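Local coordinates for protein serine-pyruvate aminotransferase (AgxT) (Sulfolobus solfataricus, PDB 3ZRP) that probably transfers amino groups between serine or alanine and 2-oxo acids such as pyruvate or glyoxylate, using pyridoxal 5'-phosphate as cofactor, at residues 34-45 with 229-238; 46-54 with 173-184. One frame throughout, in Å; residues are numbered along the deposited sequence. Where two conformers were deposited one is given.

Interaction 1 of 2, residues 34-45 with 229-238; sequences VEALAYSLKGLR and VMRGAEEGKA
Ala233 is a knob in a hole formed by Val34, Leu37, Ala38 and Leu41, where the axes of 34-45 and 229-234 come within 8.5 Å at a signed crossing angle of -102°. Leu37 covers the knob with CD2, 3.7 Å from Ala233 CB, while Leu41 CD2 meets Met230 SD at 3.8 Å, the two side chains nearly perpendicular. Val34, its CG1 anti to the backbone N (chi1 167°), lays CG1 against Ala233 O and the Gly236 carbonyl carbon, where a Schellman motif ends the second helix.

The polar side is a salt-bridge network. Arg45 grips Glu234 end-on, NH1 to OE2 and NH2 to OE1, both 3.0 Å, with guanidinium and carboxylate nearly coplanar. Lys42 NZ adds a weak bond to Glu234 OE2 (3.4 Å), and a water links Lys42 NZ to Glu234 O. A glutamine in place of Glu234 would probably leave two cations without their neutralising carboxylate and break the paired grip.

Arg45 NE is meanwhile bound by Tyr54 O. Around the crossing, Leu41 and Arg45 touch Pro56 of strand 55-60, and Ala36, Tyr39 and Ser40 pack on helix 246-262.

Interaction 2 of 2, residues 46-54 with 173-184; sequences YVMGASKNY and VKAEEWNVDVYL
Met48 and Val173 lie side by side, pointing the same way, with Met48 CG 3.9 Å from Val173 CG1. Extended beyond CG, the methionine runs on to Tyr183, where its CE comes to 3.5 Å from Tyr183 O and its sulfur makes an oblique Met-aromatic contact. Val173 CG1 sits over the centre of one face of the same ring.

Further out, Tyr54 receives the aliphatic part of Glu176 over one ring face: Glu176 CB makes a CH-pi contact 4.0 Å from the ring centroid. Val180 O meets the ring edge near its plane.

The helix end supplies the backbone link. Ala175 N donates to Met48 O at 2.8 Å, almost straight, and Glu176 N adds a weak bond to Gly49 O. Gly49 has positive phi and closes a Schellman motif; a CB at this position would probably crowd Val173 O. One water bridges Val47 O and Val173 O, a second Gly49 O and Glu177 N.

At the polar edge Glu176, with CG anti to the backbone N (chi1 169°), stretches across the tyrosine to Ser51. Its OE1 takes two bonds, from Ser51 N (2.9 Å) and, through the syn lone pair, from Ser51 OG (2.8 Å), so two donors of one serine converge on that oxygen.

The contact thus joins the C-terminal end of helix 31-48 to the connection entering strand 182-186. Met48, Ala50, Tyr54 and Ala175 all touch Leu201 of the adjacent strand 197-202, while Val180 and Tyr183 pack against helix 146-153.

The two contacts illustrate how one helix can serve successive partners along its length. Interaction 1 packs helix 223-234 on helix 31-48, and interaction 2 joins the end of helix 31-48 to the connection into strand 182-186 of the mixed sheet; the centres are about 17 Å apart. Along the chain the order is 34-45, 46-54, 173-184, 229-238, so interaction 1 brackets interaction 2 in sequence. They meet at Arg45, whose side chain reaches Tyr54 and whose O lies 3.0 Å from Ala50 N, a probable hydrogen bond. Both belong to the large domain of this class-V, fold type I aminotransferase: the side chain of Leu184 is about 6 Å from one bound pyridoxal phosphate and that of Val229 about 10 Å from another.

Interaction 1 of 2, residues 34-45 with 229-238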
# COMPACT_ATOMS: atom_id res chain seq x y z
N VAL A 34 -1.80 8.37 -15.19
CA VAL A 34 -0.90 7.64 -16.09
C VAL A 34 0.38 8.45 -16.32
O VAL A 34 1.48 7.90 -16.27
CB VAL A 34 -1.62 7.27 -17.43
CG1 VAL A 34 -0.63 6.81 -18.47
CG2 VAL A 34 -2.70 6.19 -17.19
N GLU A 35 0.24 9.76 -16.55
CA GLU A 35 1.39 10.63 -16.76
C GLU A 35 2.28 10.71 -15.51
O GLU A 35 3.50 10.71 -15.61
CB GLU A 35 0.92 12.03 -17.21
CG GLU A 35 0.43 12.09 -18.67
CD GLU A 35 -0.35 13.38 -19.02
OE1 GLU A 35 -0.28 14.35 -18.24
OE2 GLU A 35 -1.03 13.42 -20.07
N ALA A 36 1.67 10.74 -14.33
CA ALA A 36 2.44 10.82 -13.09
C ALA A 36 3.21 9.51 -12.87
O ALA A 36 4.38 9.51 -12.47
CB ALA A 36 1.51 11.13 -11.89
N LEU A 37 2.55 8.39 -13.17
CA LEU A 37 3.17 7.08 -13.06
C LEU A 37 4.34 6.95 -14.03
O LEU A 37 5.42 6.54 -13.63
CB LEU A 37 2.15 5.96 -13.28
CG LEU A 37 2.68 4.51 -13.18
CD1 LEU A 37 3.50 4.27 -11.92
CD2 LEU A 37 1.55 3.47 -13.25
N ALA A 38 4.13 7.31 -15.29
CA ALA A 38 5.20 7.28 -16.29
C ALA A 38 6.39 8.14 -15.88
O ALA A 38 7.56 7.73 -16.02
CB ALA A 38 4.67 7.73 -17.67
N TYR A 39 6.10 9.33 -15.38
CA TYR A 39 7.13 10.24 -14.93
C TYR A 39 7.93 9.68 -13.75
O TYR A 39 9.16 9.82 -13.68
CB TYR A 39 6.54 11.62 -14.62
CG TYR A 39 7.60 12.63 -14.30
CD1 TYR A 39 8.20 13.40 -15.32
CD2 TYR A 39 8.05 12.81 -12.99
CE1 TYR A 39 9.19 14.35 -15.02
CE2 TYR A 39 9.03 13.74 -12.69
CZ TYR A 39 9.60 14.50 -13.71
OH TYR A 39 10.58 15.42 -13.40
N SER A 40 7.24 9.06 -12.79
CA SER A 40 7.92 8.46 -11.65
C SER A 40 8.80 7.28 -12.07
O SER A 40 9.92 7.12 -11.56
CB SER A 40 6.90 8.05 -10.56
OG SER A 40 6.21 9.19 -10.12
N LEU A 41 8.29 6.47 -13.00
CA LEU A 41 9.05 5.37 -13.53
C LEU A 41 10.38 5.87 -14.14
O LEU A 41 11.44 5.28 -13.87
CB LEU A 41 8.22 4.56 -14.53
CG LEU A 41 7.02 3.81 -13.94
CD1 LEU A 41 6.19 3.21 -15.01
CD2 LEU A 41 7.47 2.72 -12.94
N LYS A 42 10.33 6.95 -14.91
CA LYS A 42 11.56 7.54 -15.48
C LYS A 42 12.49 8.09 -14.40
O LYS A 42 13.71 7.93 -14.49
CB LYS A 42 11.24 8.65 -16.50
CG LYS A 42 10.56 8.12 -17.72
CD LYS A 42 10.23 9.21 -18.71
CE LYS A 42 9.05 8.81 -19.59
NZ LYS A 42 9.34 7.61 -20.43
N GLY A 43 11.87 8.70 -13.38
CA GLY A 43 12.57 9.25 -12.24
C GLY A 43 13.33 8.19 -11.47
O GLY A 43 14.43 8.48 -10.98
N LEU A 44 12.74 6.99 -11.35
CA LEU A 44 13.44 5.85 -10.76
C LEU A 44 14.71 5.50 -11.53
O LEU A 44 15.75 5.29 -10.93
CB LEU A 44 12.51 4.63 -10.64
CG LEU A 44 12.90 3.50 -9.68
CD1 LEU A 44 13.27 3.97 -8.27
CD2 LEU A 44 11.78 2.47 -9.59
N ARG A 45 14.62 5.45 -12.87
CA ARG A 45 15.81 5.19 -13.69
C ARG A 45 16.88 6.25 -13.45
O ARG A 45 18.07 5.93 -13.34
CB ARG A 45 15.46 5.14 -15.18
CG ARG A 45 14.69 3.91 -15.62
CD ARG A 45 14.92 3.66 -17.12
NE ARG A 45 13.94 2.73 -17.70
CZ ARG A 45 12.71 3.07 -18.04
NH1 ARG A 45 12.30 4.31 -17.88
NH2 ARG A 45 11.89 2.17 -18.55
N VAL A 229 0.80 -2.90 -15.94
CA VAL A 229 0.47 -1.53 -15.53
C VAL A 229 1.64 -0.57 -15.79
O VAL A 229 1.41 0.55 -16.26
CB VAL A 229 -0.02 -1.45 -14.04
CG1 VAL A 229 -0.47 -0.03 -13.69
CG2 VAL A 229 -1.17 -2.42 -13.81
N MET A 230 2.87 -1.02 -15.53
CA MET A 230 4.08 -0.19 -15.68
C MET A 230 4.44 0.06 -17.15
O MET A 230 4.69 1.20 -17.54
CB MET A 230 5.29 -0.79 -14.94
CG MET A 230 4.99 -1.11 -13.45
SD MET A 230 4.52 0.33 -12.47
CE MET A 230 3.04 -0.29 -11.64
N ARG A 231 4.48 -1.03 -17.92
CA ARG A 231 4.66 -0.95 -19.37
C ARG A 231 3.57 -0.10 -20.01
O ARG A 231 3.86 0.79 -20.83
CB ARG A 231 4.68 -2.36 -19.97
CG ARG A 231 6.02 -3.05 -19.81
CD ARG A 231 5.90 -4.54 -20.03
NE ARG A 231 7.22 -5.16 -20.11
CZ ARG A 231 7.43 -6.47 -20.07
NH1 ARG A 231 6.42 -7.31 -19.94
NH2 ARG A 231 8.67 -6.93 -20.15
N GLY A 232 2.32 -0.36 -19.63
CA GLY A 232 1.20 0.46 -20.07
C GLY A 232 1.46 1.94 -19.87
O GLY A 232 1.42 2.70 -20.84
N ALA A 233 1.73 2.35 -18.63
CA ALA A 233 1.95 3.76 -18.27
C ALA A 233 2.94 4.46 -19.20
O ALA A 233 2.72 5.60 -19.62
CB ALA A 233 2.40 3.90 -16.83
N GLU A 234 4.04 3.77 -19.51
CA GLU A 234 5.09 4.37 -20.33
C GLU A 234 4.69 4.48 -21.79
O GLU A 234 5.37 5.17 -22.55
CB GLU A 234 6.43 3.65 -20.16
CG GLU A 234 7.17 4.09 -18.90
CD GLU A 234 8.64 3.70 -18.88
OE1 GLU A 234 8.96 2.50 -18.79
OE2 GLU A 234 9.48 4.61 -18.94
N GLU A 235 3.60 3.82 -22.17
CA GLU A 235 3.04 3.93 -23.53
C GLU A 235 1.81 4.83 -23.50
O GLU A 235 1.07 4.92 -24.48
CB GLU A 235 2.70 2.54 -24.09
CG GLU A 235 3.93 1.63 -24.26
CD GLU A 235 3.58 0.21 -24.68
OE1 GLU A 235 3.06 0.03 -25.80
OE2 GLU A 235 3.86 -0.73 -23.89
N GLY A 236 1.60 5.51 -22.37
CA GLY A 236 0.46 6.40 -22.18
C GLY A 236 -0.88 5.70 -22.06
O GLY A 236 -1.92 6.31 -22.34
N LYS A 237 -0.87 4.42 -21.64
CA LYS A 237 -2.07 3.60 -21.57
C LYS A 237 -2.45 3.23 -20.13
O LYS A 237 -1.58 2.92 -19.31
CB LYS A 237 -1.88 2.32 -22.39
CG LYS A 237 -1.74 2.54 -23.90
CD LYS A 237 -1.13 1.30 -24.57
CE LYS A 237 -1.27 1.32 -26.09
NZ LYS A 237 -0.47 2.39 -26.73
N ALA A 238 -3.73 3.27 -19.82
CA ALA A 238 -4.23 2.82 -18.51
C ALA A 238 -4.36 1.31 -18.52
O ALA A 238 -4.69 0.70 -19.55
CB ALA A 238 -5.57 3.48 -18.19
O HOH W 1 6.65 7.87 -21.21

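Interaction 2 of 2, residues 46-54 with 173-184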
# COMPACT_ATOMS: atom_id res chain seq x y z
N TYR A 46 16.44 7.50 -13.37
CA TYR A 46 17.33 8.64 -13.15
C TYR A 46 18.09 8.56 -11.82
O TYR A 46 19.32 8.66 -11.79
CB TYR A 46 16.54 9.95 -13.32
CG TYR A 46 17.34 11.19 -13.00
CD1 TYR A 46 18.33 11.66 -13.89
CD2 TYR A 46 17.13 11.90 -11.83
CE1 TYR A 46 19.09 12.79 -13.58
CE2 TYR A 46 17.88 13.02 -11.51
CZ TYR A 46 18.86 13.46 -12.40
OH TYR A 46 19.59 14.57 -12.08
N VAL A 47 17.39 8.34 -10.70
CA VAL A 47 18.05 8.31 -9.39
C VAL A 47 18.85 7.02 -9.15
O VAL A 47 19.79 7.00 -8.33
CB VAL A 47 17.07 8.58 -8.20
CG1 VAL A 47 16.35 9.92 -8.37
CG2 VAL A 47 16.06 7.44 -8.04
N MET A 48 18.50 5.95 -9.84
CA MET A 48 19.27 4.72 -9.73
C MET A 48 20.36 4.58 -10.79
O MET A 48 21.15 3.64 -10.76
CB MET A 48 18.35 3.52 -9.72
CG MET A 48 17.82 3.26 -8.32
SD MET A 48 16.51 2.06 -8.39
CE MET A 48 15.97 2.04 -6.68
N GLY A 49 20.41 5.53 -11.72
CA GLY A 49 21.44 5.52 -12.77
C GLY A 49 21.33 4.31 -13.67
O GLY A 49 22.14 3.41 -13.58
N ALA A 50 20.31 4.30 -14.52
CA ALA A 50 20.13 3.22 -15.48
C ALA A 50 19.47 3.72 -16.75
O ALA A 50 18.65 4.63 -16.72
CB ALA A 50 19.32 2.09 -14.88
N SER A 51 19.82 3.09 -17.87
CA SER A 51 19.21 3.37 -19.17
C SER A 51 17.83 2.70 -19.26
O SER A 51 17.43 1.94 -18.34
CB SER A 51 20.11 2.85 -20.28
OG SER A 51 20.11 1.44 -20.29
N LYS A 52 17.15 2.95 -20.38
CA LYS A 52 15.82 2.40 -20.67
C LYS A 52 15.81 0.88 -20.81
O LYS A 52 14.75 0.28 -20.99
CB LYS A 52 15.21 3.06 -21.91
CG LYS A 52 15.75 2.56 -23.25
CD LYS A 52 15.52 3.58 -24.37
CE LYS A 52 14.87 2.95 -25.61
NZ LYS A 52 15.64 1.79 -26.15
N ASN A 53 16.99 0.26 -20.74
CA ASN A 53 17.12 -1.19 -20.72
C ASN A 53 16.64 -1.80 -19.40
O ASN A 53 16.30 -2.99 -19.34
CB ASN A 53 18.58 -1.59 -20.94
CG ASN A 53 18.92 -1.73 -22.40
OD1 ASN A 53 19.01 -0.74 -23.14
ND2 ASN A 53 19.13 -2.96 -22.84
N TYR A 54 16.65 -0.99 -18.35
CA TYR A 54 16.24 -1.43 -17.02
C TYR A 54 14.78 -1.06 -16.77
O TYR A 54 14.36 0.05 -17.12
CB TYR A 54 17.16 -0.82 -15.97
CG TYR A 54 18.49 -1.54 -15.88
CD1 TYR A 54 19.33 -1.65 -17.01
CD2 TYR A 54 18.92 -2.11 -14.68
CE1 TYR A 54 20.55 -2.32 -16.94
CE2 TYR A 54 20.15 -2.78 -14.60
CZ TYR A 54 20.95 -2.88 -15.74
OH TYR A 54 22.15 -3.54 -15.66
N VAL A 173 24.22 5.74 -6.37
CA VAL A 173 23.66 4.45 -6.79
C VAL A 173 23.84 4.36 -8.30
O VAL A 173 23.41 5.27 -9.03
CB VAL A 173 22.15 4.31 -6.41
CG1 VAL A 173 21.54 3.05 -7.07
CG2 VAL A 173 21.99 4.31 -4.85
N LYS A 174 24.46 3.27 -8.76
CA LYS A 174 24.70 3.06 -10.18
C LYS A 174 24.25 1.66 -10.56
O LYS A 174 25.07 0.76 -10.77
CB LYS A 174 26.21 3.21 -10.49
CG LYS A 174 26.77 4.63 -10.31
CD LYS A 174 26.56 5.46 -11.58
CE LYS A 174 26.20 6.91 -11.24
NZ LYS A 174 27.37 7.67 -10.70
N ALA A 175 22.93 1.47 -10.67
CA ALA A 175 22.37 0.13 -10.81
C ALA A 175 22.86 -0.59 -12.07
O ALA A 175 23.24 -1.76 -11.98
CB ALA A 175 20.82 0.16 -10.74
N GLU A 176 22.88 0.09 -13.21
CA GLU A 176 23.33 -0.54 -14.47
C GLU A 176 24.85 -0.78 -14.50
O GLU A 176 25.31 -1.88 -14.83
CB GLU A 176 22.87 0.27 -15.68
CG GLU A 176 23.52 -0.18 -16.99
CD GLU A 176 22.76 0.22 -18.24
OE1 GLU A 176 21.85 1.08 -18.19
OE2 GLU A 176 23.08 -0.34 -19.30
N GLU A 177 25.61 0.25 -14.16
CA GLU A 177 27.07 0.17 -14.19
C GLU A 177 27.60 -0.90 -13.23
O GLU A 177 28.53 -1.63 -13.59
CB GLU A 177 27.69 1.52 -13.88
CG GLU A 177 29.17 1.62 -14.25
CD GLU A 177 29.84 2.83 -13.64
OE1 GLU A 177 29.40 3.97 -13.94
OE2 GLU A 177 30.80 2.64 -12.87
N TRP A 178 27.00 -1.01 -12.05
CA TRP A 178 27.39 -2.05 -11.10
C TRP A 178 26.77 -3.41 -11.41
O TRP A 178 27.15 -4.40 -10.78
CB TRP A 178 27.06 -1.66 -9.66
CG TRP A 178 27.62 -0.35 -9.20
CD1 TRP A 178 28.71 0.33 -9.72
CD2 TRP A 178 27.18 0.42 -8.07
NE1 TRP A 178 28.92 1.49 -9.02
CE2 TRP A 178 27.99 1.58 -8.00
CE3 TRP A 178 26.14 0.26 -7.14
CZ2 TRP A 178 27.84 2.56 -7.02
CZ3 TRP A 178 25.97 1.25 -6.16
CH2 TRP A 178 26.82 2.38 -6.10
N ASN A 179 25.88 -3.45 -12.40
CA ASN A 179 25.20 -4.69 -12.84
C ASN A 179 24.37 -5.32 -11.69
O ASN A 179 24.60 -6.45 -11.31
CB ASN A 179 26.22 -5.68 -13.45
CG ASN A 179 25.59 -6.67 -14.44
OD1 ASN A 179 24.36 -6.75 -14.62
ND2 ASN A 179 26.46 -7.45 -15.10
N VAL A 180 23.44 -4.54 -11.14
CA VAL A 180 22.51 -5.02 -10.10
C VAL A 180 21.27 -5.52 -10.82
O VAL A 180 20.86 -4.94 -11.83
CB VAL A 180 22.13 -3.90 -9.09
CG1 VAL A 180 21.07 -4.40 -8.03
CG2 VAL A 180 23.38 -3.39 -8.40
N ASP A 181 20.68 -6.60 -10.32
CA ASP A 181 19.48 -7.15 -10.95
C ASP A 181 18.17 -6.60 -10.42
O ASP A 181 17.21 -6.47 -11.19
CB ASP A 181 19.53 -8.67 -10.90
CG ASP A 181 20.70 -9.20 -11.68
OD1 ASP A 181 20.71 -8.99 -12.91
OD2 ASP A 181 21.62 -9.75 -11.04
N VAL A 182 18.14 -6.32 -9.11
CA VAL A 182 17.04 -5.58 -8.47
C VAL A 182 17.62 -4.56 -7.51
O VAL A 182 18.33 -4.90 -6.58
CB VAL A 182 16.09 -6.48 -7.63
CG1 VAL A 182 14.93 -5.63 -7.04
CG2 VAL A 182 15.51 -7.66 -8.46
N TYR A 183 17.32 -3.28 -7.74
CA TYR A 183 17.70 -2.24 -6.79
C TYR A 183 16.36 -1.70 -6.32
O TYR A 183 15.50 -1.41 -7.15
CB TYR A 183 18.56 -1.14 -7.49
CG TYR A 183 19.71 -0.67 -6.64
CD1 TYR A 183 19.47 -0.05 -5.41
CD2 TYR A 183 21.04 -0.89 -7.03
CE1 TYR A 183 20.52 0.37 -4.59
CE2 TYR A 183 22.11 -0.47 -6.23
CZ TYR A 183 21.84 0.15 -5.00
OH TYR A 183 22.86 0.56 -4.16
N LEU A 184 16.12 -1.64 -5.02
CA LEU A 184 14.80 -1.26 -4.57
C LEU A 184 14.87 -0.17 -3.50
O LEU A 184 15.92 0.02 -2.84
CB LEU A 184 14.00 -2.50 -4.08
CG LEU A 184 14.56 -3.23 -2.86
CD1 LEU A 184 14.10 -2.56 -1.55
CD2 LEU A 184 14.19 -4.73 -2.86
O HOH W 2 22.32 7.69 -9.65
O HOH W 3 24.77 2.82 -13.75